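Local coordinates for Lmo0181 protein (Listeria monocytogenes serovar 1/2a, PDB 5F7V), which binds the cyclic alpha-glucan cycloalternan as the substrate-binding lipoprotein of an ABC transporter, probably handing the sugar on for uptake, at residues L29-K34 with I315-E320; E309-R314 with E320-E325; E328-Y333 with A344-L349. One frame throughout, in Å; residues are numbered along the deposited sequence.

Contact 1 (L29-K34 with I315-E320); sequences LDEMVK and IDNNWE. With GLC (alpha-D-glucopyranose), chain B.
The nearest CA atoms of the helical segment 29-34 and the chain leaving helix 308-316, those of Leu29 and Trp319, are 9.4 Å apart, so the indole has to span most of the distance. Its CG is anti to the backbone N (chi1 179°), which sends the six-membered ring towards the helix. Met32 meets it with an extended chain: CE lies 3.4 Å from Trp319 CZ3, and SD is 3.7 Å from that same carbon. This is a Met-aromatic contact, and the long, flexible, polarisable thioether suits a ring that it meets obliquely. Leu29 adds a second apolar touch, CB to Trp319 CH2 at 4.1 Å. Nearer the surface, Glu31 OE1 comes to 4.5 Å from Asn317 ND2, but the amide N is bonded to Ile313 O.

The turn that presents the indole is a Schellman motif. Asn318, with positive phi, is its C-prime residue; its N bonds Ile315 O at 3.1 Å, and Trp319 N bonds Arg314 O. Trp319 then centres an inverse gamma turn, after which Glu320 reaches the glycan pocket, where glucose O2 donates to Glu320 OE2 at 2.6 Å. Ser126 OG bonds the other carboxylate oxygen, so both oxygens are engaged.

Arg314 makes a cation-pi contact with the indole, and Ser21 O takes a weak bond from Trp319 NE1. Behind the contact, Leu29 rests on Val47 of strand 43-49, while Met32 also touches Ile313 and Arg314 of helix 308-316, so helix 27-39 packs against both, through different faces.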
loop_
_atom_site.group_PDB
_atom_site.type_symbol
_atom_site.label_atom_id
_atom_site.label_comp_id
_atom_site.label_asym_id
_atom_site.label_seq_id
_atom_site.Cartn_x
_atom_site.Cartn_y
_atom_site.Cartn_z
ATOM N N LEU A 29 -3.695 15.360 8.326
ATOM C CA LEU A 29 -3.637 14.766 9.655
ATOM C C LEU A 29 -3.726 15.849 10.722
ATOM O O LEU A 29 -4.407 15.657 11.735
ATOM C CB LEU A 29 -2.363 13.944 9.845
ATOM C CG LEU A 29 -2.216 13.265 11.221
ATOM C CD1 LEU A 29 -3.357 12.367 11.648
ATOM C CD2 LEU A 29 -0.887 12.525 11.192
ATOM N N ASP A 30 -3.048 16.965 10.518
ATOM C CA ASP A 30 -3.135 18.071 11.481
ATOM C C ASP A 30 -4.581 18.563 11.663
ATOM O O ASP A 30 -5.003 18.820 12.801
ATOM C CB ASP A 30 -2.217 19.229 11.111
ATOM C CG ASP A 30 -0.712 18.895 11.200
ATOM O OD1 ASP A 30 -0.375 17.818 11.718
ATOM O OD2 ASP A 30 0.138 19.704 10.756
ATOM N N GLU A 31 -5.334 18.668 10.575
ATOM C CA GLU A 31 -6.728 19.067 10.659
ATOM C C GLU A 31 -7.556 18.023 11.392
ATOM O O GLU A 31 -8.389 18.391 12.202
ATOM C CB GLU A 31 -7.299 19.299 9.271
ATOM C CG GLU A 31 -8.572 20.109 9.338
ATOM C CD GLU A 31 -9.186 20.367 7.979
ATOM O OE1 GLU A 31 -8.539 20.088 6.938
ATOM O OE2 GLU A 31 -10.338 20.866 8.027
ATOM N N MET A 32 -7.309 16.735 11.159
ATOM C CA MET A 32 -7.998 15.707 11.931
ATOM C C MET A 32 -7.709 15.801 13.430
ATOM O O MET A 32 -8.628 15.702 14.231
ATOM C CB MET A 32 -7.602 14.334 11.430
ATOM C CG MET A 32 -8.115 14.059 10.031
ATOM S SD MET A 32 -7.574 12.425 9.525
ATOM C CE MET A 32 -8.117 12.386 7.827
ATOM N N VAL A 33 -6.451 16.034 13.786
ATOM C CA VAL A 33 -6.089 16.180 15.203
ATOM C C VAL A 33 -6.803 17.397 15.813
ATOM O O VAL A 33 -7.342 17.299 16.932
ATOM C CB VAL A 33 -4.558 16.208 15.421
ATOM C CG1 VAL A 33 -4.157 16.614 16.833
ATOM C CG2 VAL A 33 -3.995 14.842 15.029
ATOM N N LYS A 34 -6.812 18.521 15.110
ATOM C CA LYS A 34 -7.506 19.703 15.591
ATOM C C LYS A 34 -8.987 19.418 15.847
ATOM O O LYS A 34 -9.554 19.866 16.836
ATOM C CB LYS A 34 -7.359 20.844 14.584
ATOM C CG LYS A 34 -8.162 22.122 14.847
ATOM C CD LYS A 34 -8.102 23.173 13.750
ATOM C CE LYS A 34 -8.770 22.732 12.444
ATOM N NZ LYS A 34 -8.632 23.790 11.437
ATOM N N ILE A 315 -11.173 12.737 2.363
ATOM C CA ILE A 315 -11.673 12.868 1.012
ATOM C C ILE A 315 -11.175 14.152 0.358
ATOM O O ILE A 315 -10.675 14.137 -0.776
ATOM C CB ILE A 315 -13.213 12.739 0.989
ATOM C CG1 ILE A 315 -13.708 11.327 1.320
ATOM C CG2 ILE A 315 -13.788 13.256 -0.333
ATOM C CD1 ILE A 315 -13.513 10.270 0.248
ATOM N N ASP A 316 -11.311 15.250 1.077
ATOM C CA ASP A 316 -10.867 16.526 0.510
ATOM C C ASP A 316 -9.396 16.565 0.126
ATOM O O ASP A 316 -9.023 17.256 -0.826
ATOM C CB ASP A 316 -11.135 17.675 1.492
ATOM C CG ASP A 316 -10.965 19.012 0.829
ATOM O OD1 ASP A 316 -11.611 19.258 -0.212
ATOM O OD2 ASP A 316 -10.147 19.797 1.348
ATOM N N ASN A 317 -8.583 15.817 0.854
ATOM C CA ASN A 317 -7.146 15.765 0.621
ATOM C C ASN A 317 -6.660 14.596 -0.234
ATOM O O ASN A 317 -5.442 14.430 -0.371
ATOM C CB ASN A 317 -6.442 15.815 1.986
ATOM C CG ASN A 317 -6.552 17.193 2.601
ATOM O OD1 ASN A 317 -5.870 18.139 2.171
ATOM N ND2 ASN A 317 -7.487 17.366 3.516
ATOM N N ASN A 318 -7.577 13.808 -0.799
ATOM C CA ASN A 318 -7.248 12.634 -1.609
ATOM C C ASN A 318 -6.390 11.639 -0.851
ATOM O O ASN A 318 -5.617 10.914 -1.478
ATOM C CB ASN A 318 -6.532 13.024 -2.898
ATOM C CG ASN A 318 -7.371 13.905 -3.789
ATOM O OD1 ASN A 318 -8.453 13.511 -4.217
ATOM N ND2 ASN A 318 -6.862 15.091 -4.098
ATOM N N TRP A 319 -6.511 11.597 0.476
ATOM C CA TRP A 319 -5.584 10.828 1.314
ATOM C C TRP A 319 -6.067 9.401 1.458
ATOM O O TRP A 319 -6.680 9.019 2.437
ATOM C CB TRP A 319 -5.361 11.551 2.634
ATOM C CG TRP A 319 -4.437 10.819 3.552
ATOM C CD1 TRP A 319 -3.503 9.875 3.226
ATOM C CD2 TRP A 319 -4.398 10.962 4.972
ATOM N NE1 TRP A 319 -2.884 9.451 4.368
ATOM C CE2 TRP A 319 -3.415 10.087 5.459
ATOM C CE3 TRP A 319 -5.103 11.752 5.886
ATOM C CZ2 TRP A 319 -3.147 9.970 6.829
ATOM C CZ3 TRP A 319 -4.805 11.635 7.236
ATOM C CH2 TRP A 319 -3.838 10.753 7.692
ATOM N N GLU A 320 -5.807 8.610 0.423
ATOM C CA GLU A 320 -6.337 7.237 0.322
ATOM C C GLU A 320 -7.860 7.331 0.375
ATOM O O GLU A 320 -8.414 8.308 -0.118
ATOM C CB GLU A 320 -5.729 6.293 1.344
ATOM C CG GLU A 320 -4.203 6.240 1.201
ATOM C CD GLU A 320 -3.530 5.153 1.994
ATOM O OE1 GLU A 320 -4.220 4.426 2.784
ATOM O OE2 GLU A 320 -2.293 5.071 1.829
HETATM C C1 GLC B . 0.785 2.568 1.349
HETATM C C2 GLC B . -0.390 2.163 2.210
HETATM C C3 GLC B . -0.002 1.011 3.119
HETATM C C4 GLC B . 0.626 -0.121 2.313
HETATM C C5 GLC B . 1.809 0.401 1.508
HETATM C C6 GLC B . 2.408 -0.651 0.583
HETATM O O2 GLC B . -0.817 3.301 2.968
HETATM O O3 GLC B . -1.190 0.540 3.747
HETATM O O4 GLC B . 1.133 -1.084 3.241
HETATM O O5 GLC B . 1.350 1.468 0.648
HETATM O O6 GLC B . 3.368 0.080 -0.213
#

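Contact 2 (E309-R314 with E320-E325); sequences EAAKIR and ELPATE. With GLC (alpha-D-glucopyranose), chain B.
Ala311 and Pro322 supply the apolar part of this contact: their CB atoms lie 3.9 Å apart, at the point where the two backbones come closest, 5.5 Å between CA atoms. A methyl group as small as that of Ala311 lets the helix come so near, and the proline offers a compact hydrocarbon ring with no N-H to satisfy.

The second apolar element is the aliphatic part of Arg314. With CG anti to the backbone N (chi1 -175°), the chain runs out from the helix and lays CD alongside the proline, 3.5 Å from Pro322 N and 3.9 Å from Pro322 CB. A bend at chi3 (-69°) turns the guanidinium aside, across the strand direction; Glu320 CB lies oblique to its plane, 4.5 Å from Arg314 NH2.

Polar partners hold that buried charge. NH2 donates to Trp319 O, and NH1 forms a salt bridge with Glu125; arginine can serve both at once while its methylenes pack on the proline. The backbones themselves are joined through water: one molecule donates to Arg314 O (2.9 Å) and to Glu320 O (2.7 Å), linking two carbonyls, one of which, Arg314 O, also takes the N-H of Trp319.

Helix 308-316 thus packs against the short strand 321-322, which joins the mixed sheet by pairing antiparallel with strand 119-135 through Leu321 and Phe127. The chain enters the strand from Glu320, a residue of the glycan pocket, and the whole belongs to the type II periplasmic-binding-protein-like fold of this solute-binding family.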
loop_
_atom_site.group_PDB
_atom_site.type_symbol
_atom_site.label_atom_id
_atom_site.label_comp_id
_atom_site.label_asym_id
_atom_site.label_seq_id
_atom_site.Cartn_x
_atom_site.Cartn_y
_atom_site.Cartn_z
ATOM N N GLU A 309 -16.319 13.960 10.153
ATOM C CA GLU A 309 -15.465 15.097 9.860
ATOM C C GLU A 309 -14.090 14.600 9.418
ATOM O O GLU A 309 -13.500 15.159 8.482
ATOM C CB GLU A 309 -15.449 16.098 11.039
ATOM C CG GLU A 309 -14.393 17.216 11.026
ATOM C CD GLU A 309 -14.564 18.255 9.940
ATOM O OE1 GLU A 309 -15.567 18.253 9.171
ATOM O OE2 GLU A 309 -13.646 19.123 9.852
ATOM N N ALA A 310 -13.538 13.589 10.081
ATOM C CA ALA A 310 -12.269 13.014 9.649
ATOM C C ALA A 310 -12.370 12.471 8.227
ATOM O O ALA A 310 -11.479 12.686 7.428
ATOM C CB ALA A 310 -11.800 11.946 10.597
ATOM N N ALA A 311 -13.482 11.812 7.905
ATOM C CA ALA A 311 -13.672 11.212 6.581
ATOM C C ALA A 311 -13.745 12.321 5.546
ATOM O O ALA A 311 -13.162 12.178 4.493
ATOM C CB ALA A 311 -14.901 10.317 6.530
ATOM N N LYS A 312 -14.429 13.413 5.868
ATOM C CA LYS A 312 -14.519 14.521 4.910
ATOM C C LYS A 312 -13.166 15.177 4.669
ATOM O O LYS A 312 -12.885 15.563 3.523
ATOM C CB LYS A 312 -15.489 15.569 5.425
ATOM C CG LYS A 312 -16.918 15.082 5.348
ATOM C CD LYS A 312 -17.825 15.936 6.206
ATOM C CE LYS A 312 -19.287 15.676 5.899
ATOM N NZ LYS A 312 -20.161 16.364 6.882
ATOM N N ILE A 313 -12.338 15.307 5.703
ATOM C CA ILE A 313 -10.983 15.822 5.546
ATOM C C ILE A 313 -10.158 14.909 4.644
ATOM O O ILE A 313 -9.446 15.386 3.771
ATOM C CB ILE A 313 -10.303 16.014 6.909
ATOM C CG1 ILE A 313 -10.955 17.141 7.727
ATOM C CG2 ILE A 313 -8.812 16.285 6.764
ATOM C CD1 ILE A 313 -10.608 17.044 9.201
ATOM N N ARG A 314 -10.272 13.612 4.897
ATOM C CA ARG A 314 -9.534 12.630 4.140
ATOM C C ARG A 314 -9.878 12.732 2.655
ATOM O O ARG A 314 -8.995 12.706 1.818
ATOM C CB ARG A 314 -9.859 11.251 4.706
ATOM C CG ARG A 314 -9.031 10.198 4.030
ATOM C CD ARG A 314 -9.098 8.870 4.728
ATOM N NE ARG A 314 -8.455 8.839 6.028
ATOM C CZ ARG A 314 -7.166 8.605 6.241
ATOM N NH1 ARG A 314 -6.765 8.538 7.495
ATOM N NH2 ARG A 314 -6.317 8.399 5.241
ATOM N N GLU A 320 -5.807 8.610 0.423
ATOM C CA GLU A 320 -6.337 7.237 0.322
ATOM C C GLU A 320 -7.860 7.331 0.375
ATOM O O GLU A 320 -8.414 8.308 -0.118
ATOM C CB GLU A 320 -5.729 6.293 1.344
ATOM C CG GLU A 320 -4.203 6.240 1.201
ATOM C CD GLU A 320 -3.530 5.153 1.994
ATOM O OE1 GLU A 320 -4.220 4.426 2.784
ATOM O OE2 GLU A 320 -2.293 5.071 1.829
ATOM N N LEU A 321 -8.558 6.343 0.920
ATOM C CA LEU A 321 -10.010 6.335 1.068
ATOM C C LEU A 321 -10.330 6.099 2.520
ATOM O O LEU A 321 -9.672 5.318 3.177
ATOM C CB LEU A 321 -10.627 5.246 0.168
ATOM C CG LEU A 321 -10.513 5.465 -1.346
ATOM C CD1 LEU A 321 -10.944 4.201 -2.069
ATOM C CD2 LEU A 321 -11.322 6.655 -1.794
ATOM N N PRO A 322 -11.366 6.765 3.031
ATOM C CA PRO A 322 -11.849 6.501 4.383
ATOM C C PRO A 322 -12.501 5.134 4.475
ATOM O O PRO A 322 -12.908 4.545 3.491
ATOM C CB PRO A 322 -12.843 7.625 4.610
ATOM C CG PRO A 322 -13.415 7.838 3.241
ATOM C CD PRO A 322 -12.286 7.639 2.279
ATOM N N ALA A 323 -12.544 4.624 5.690
ATOM C CA ALA A 323 -13.229 3.373 5.917
ATOM C C ALA A 323 -14.726 3.397 5.665
ATOM O O ALA A 323 -15.301 2.390 5.283
ATOM C CB ALA A 323 -12.950 2.892 7.305
ATOM N N THR A 324 -15.362 4.537 5.906
ATOM C CA THR A 324 -16.806 4.649 5.680
ATOM C C THR A 324 -17.120 4.504 4.184
ATOM O O THR A 324 -16.395 5.081 3.374
ATOM C CB THR A 324 -17.339 5.968 6.273
ATOM O OG1 THR A 324 -17.133 5.958 7.695
ATOM C CG2 THR A 324 -18.840 6.102 5.968
ATOM N N GLU A 325 -18.147 3.733 3.832
ATOM C CA GLU A 325 -18.655 3.584 2.449
ATOM C C GLU A 325 -19.782 4.501 1.948
ATOM O O GLU A 325 -20.266 4.368 0.825
ATOM C CB GLU A 325 -19.141 2.160 2.256
ATOM C CG GLU A 325 -18.003 1.190 2.472
ATOM C CD GLU A 325 -18.484 -0.243 2.385
ATOM O OE1 GLU A 325 -19.408 -0.616 3.161
ATOM O OE2 GLU A 325 -17.916 -0.953 1.522
HETATM C C1 GLC B . 0.785 2.568 1.349
HETATM C C2 GLC B . -0.390 2.163 2.210
HETATM C C3 GLC B . -0.002 1.011 3.119
HETATM C C4 GLC B . 0.626 -0.121 2.313
HETATM C C5 GLC B . 1.809 0.401 1.508
HETATM C C6 GLC B . 2.408 -0.651 0.583
HETATM O O2 GLC B . -0.817 3.301 2.968
HETATM O O3 GLC B . -1.190 0.540 3.747
HETATM O O4 GLC B . 1.133 -1.084 3.241
HETATM O O5 GLC B . 1.350 1.468 0.648
HETATM O O6 GLC B . 3.368 0.080 -0.213
HETATM O O HOH W 1 -9.557 10.773 -0.219
#

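Contact 3 (E328-Y333 with A344-L349); sequences EILQPY and AVFESL
Tyr333 and Phe346 carry this contact with their rings nearly perpendicular, about 87° between planes. Tyr333 CD1 lies at the edge of the Phe346 ring, near its plane and 4.0 Å from CE2, whereas CE2 approaches the tyrosine ring obliquely. At the far edge of the tyrosine comes Val345, whose CG2 is close to the ring plane and 4.1 Å from OH. One face of the tyrosine is covered by Leu321 of strand 321-322, whose CD2 sits over the middle of the ring. Arg342 makes a cation-pi contact with the same ring.

The motif is helix-on-helix packing, here between two short helices, 327-335 and 343-347, that follow one another in the solute-binding fold. Long or bulky, mostly hydrocarbon side chains suit a junction whose CA atoms stay more than 10 Å apart, those of Tyr333 and Val345 being 10.3 Å from each other. Tyr333 spans the gap because its CG stands anti to the backbone N (chi1 -171°), throwing the ring across towards the second helix. Phe346 answers from the other side and also receives Leu330, whose CD2 branch crosses near CZ at 4.2 Å. Leu321 touches both aromatics, and Ile252 lies against Tyr333 and Val345.

Pro332 has no N-H to give to the preceding turn, in keeping with the kink there; Tyr333 N makes a weak bond to Leu330 O instead. In the second helix Ala344 O accepts twice. Ser348 N reaches it at 3.0 Å from one face of the carbonyl plane, and Ser348 OG donates to it from the opposite face at 2.8 Å, tilted 26° from that plane.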
loop_
_atom_site.group_PDB
_atom_site.type_symbol
_atom_site.label_atom_id
_atom_site.label_comp_id
_atom_site.label_asym_id
_atom_site.label_seq_id
_atom_site.Cartn_x
_atom_site.Cartn_y
_atom_site.Cartn_z
ATOM N N GLU A 328 -22.404 9.825 -0.173
ATOM C CA GLU A 328 -22.270 11.283 -0.105
ATOM C C GLU A 328 -20.879 11.635 0.387
ATOM O O GLU A 328 -20.326 12.611 -0.094
ATOM C CB GLU A 328 -23.338 11.982 0.732
ATOM C CG GLU A 328 -24.750 11.694 0.242
ATOM C CD GLU A 328 -25.270 10.387 0.811
ATOM O OE1 GLU A 328 -25.395 10.301 2.056
ATOM O OE2 GLU A 328 -25.522 9.446 0.025
ATOM N N ILE A 329 -20.314 10.869 1.320
ATOM C CA ILE A 329 -18.939 11.091 1.735
ATOM C C ILE A 329 -17.950 10.848 0.588
ATOM O O ILE A 329 -16.998 11.611 0.440
ATOM C CB ILE A 329 -18.592 10.196 2.950
ATOM C CG1 ILE A 329 -19.379 10.663 4.181
ATOM C CG2 ILE A 329 -17.090 10.155 3.257
ATOM C CD1 ILE A 329 -18.870 11.929 4.838
ATOM N N LEU A 330 -18.176 9.828 -0.227
ATOM C CA LEU A 330 -17.266 9.505 -1.330
ATOM C C LEU A 330 -17.412 10.349 -2.588
ATOM O O LEU A 330 -16.490 10.436 -3.391
ATOM C CB LEU A 330 -17.422 8.046 -1.770
ATOM C CG LEU A 330 -16.839 6.935 -0.898
ATOM C CD1 LEU A 330 -17.248 5.544 -1.364
ATOM C CD2 LEU A 330 -15.321 7.034 -0.942
ATOM N N GLN A 331 -18.575 10.960 -2.779
ATOM C CA GLN A 331 -18.808 11.685 -4.028
ATOM C C GLN A 331 -17.754 12.734 -4.368
ATOM O O GLN A 331 -17.354 12.760 -5.535
ATOM C CB GLN A 331 -20.199 12.317 -4.031
ATOM C CG GLN A 331 -20.660 12.807 -5.405
ATOM C CD GLN A 331 -20.651 11.706 -6.458
ATOM O OE1 GLN A 331 -21.144 10.610 -6.227
ATOM N NE2 GLN A 331 -20.078 11.980 -7.618
ATOM N N PRO A 332 -17.294 13.578 -3.424
ATOM C CA PRO A 332 -16.273 14.559 -3.812
ATOM C C PRO A 332 -15.003 13.890 -4.340
ATOM O O PRO A 332 -14.322 14.474 -5.186
ATOM C CB PRO A 332 -16.052 15.374 -2.524
ATOM C CG PRO A 332 -17.324 15.235 -1.761
ATOM C CD PRO A 332 -17.770 13.822 -2.042
ATOM N N TYR A 333 -14.663 12.687 -3.880
ATOM C CA TYR A 333 -13.510 11.971 -4.436
ATOM C C TYR A 333 -13.710 11.575 -5.879
ATOM O O TYR A 333 -12.769 11.613 -6.671
ATOM C CB TYR A 333 -13.218 10.732 -3.582
ATOM C CG TYR A 333 -11.934 10.028 -3.907
ATOM C CD1 TYR A 333 -11.846 9.090 -4.928
ATOM C CD2 TYR A 333 -10.768 10.300 -3.203
ATOM C CE1 TYR A 333 -10.665 8.443 -5.212
ATOM C CE2 TYR A 333 -9.569 9.669 -3.487
ATOM C CZ TYR A 333 -9.521 8.737 -4.491
ATOM O OH TYR A 333 -8.359 8.092 -4.794
ATOM N N ALA A 344 -11.613 4.266 -11.959
ATOM C CA ALA A 344 -10.662 3.157 -12.009
ATOM C C ALA A 344 -10.287 2.666 -10.622
ATOM O O ALA A 344 -10.008 1.479 -10.444
ATOM C CB ALA A 344 -9.385 3.540 -12.747
ATOM N N VAL A 345 -10.262 3.543 -9.618
ATOM C CA VAL A 345 -9.914 3.146 -8.261
ATOM C C VAL A 345 -10.943 2.143 -7.743
ATOM O O VAL A 345 -10.586 1.134 -7.137
ATOM C CB VAL A 345 -9.840 4.409 -7.364
ATOM C CG1 VAL A 345 -9.606 4.015 -5.914
ATOM C CG2 VAL A 345 -8.782 5.415 -7.825
ATOM N N PHE A 346 -12.218 2.444 -7.963
ATOM C CA PHE A 346 -13.281 1.561 -7.483
ATOM C C PHE A 346 -13.447 0.349 -8.382
ATOM O O PHE A 346 -13.698 -0.742 -7.871
ATOM C CB PHE A 346 -14.575 2.377 -7.317
ATOM C CG PHE A 346 -14.381 3.483 -6.346
ATOM C CD1 PHE A 346 -14.428 3.241 -4.994
ATOM C CD2 PHE A 346 -14.065 4.745 -6.809
ATOM C CE1 PHE A 346 -14.183 4.292 -4.105
ATOM C CE2 PHE A 346 -13.804 5.787 -5.936
ATOM C CZ PHE A 346 -13.887 5.549 -4.588
ATOM N N GLU A 347 -13.295 0.512 -9.694
ATOM C CA GLU A 347 -13.376 -0.660 -10.593
ATOM C C GLU A 347 -12.327 -1.697 -10.202
ATOM O O GLU A 347 -12.588 -2.906 -10.270
ATOM C CB GLU A 347 -13.122 -0.225 -12.027
ATOM C CG GLU A 347 -14.263 0.565 -12.624
ATOM C CD GLU A 347 -13.859 1.382 -13.845
ATOM O OE1 GLU A 347 -12.670 1.385 -14.237
ATOM O OE2 GLU A 347 -14.789 2.004 -14.407
ATOM N N SER A 348 -11.152 -1.248 -9.754
ATOM C CA SER A 348 -10.062 -2.155 -9.397
ATOM C C SER A 348 -10.431 -3.075 -8.245
ATOM O O SER A 348 -9.885 -4.174 -8.179
ATOM C CB SER A 348 -8.811 -1.349 -9.069
ATOM O OG SER A 348 -8.266 -0.633 -10.161
ATOM N N LEU A 349 -11.356 -2.691 -7.367
ATOM C CA LEU A 349 -11.693 -3.505 -6.206
ATOM C C LEU A 349 -12.296 -4.840 -6.564
ATOM O O LEU A 349 -12.169 -5.779 -5.791
ATOM C CB LEU A 349 -12.608 -2.729 -5.286
ATOM C CG LEU A 349 -12.029 -1.446 -4.687
ATOM C CD1 LEU A 349 -13.118 -0.649 -4.012
ATOM C CD2 LEU A 349 -10.906 -1.774 -3.718
#

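Contacts 1 and 2 are buried and share both helix 308-316 and Glu320, which carries them to the glycan pocket; contact 3 is partly buried, and the side chain of its Tyr333 is about 12 Å from a bound glucose. Chemistry follows position. Contact 1 relies on an indole and a thioether, contact 2 on a proline, a buried arginine and a bridging water, and contact 3 on aliphatic and aromatic side chains. Arg314 belongs to contact 2 but also packs on the indole of contact 1. Ile315 reaches Ile329 and Pro332, linking 315-320 to 328-333, while strand 321-322 lies between helices 308-316 and 327-335 in the chain and touches contact 3 through Leu321.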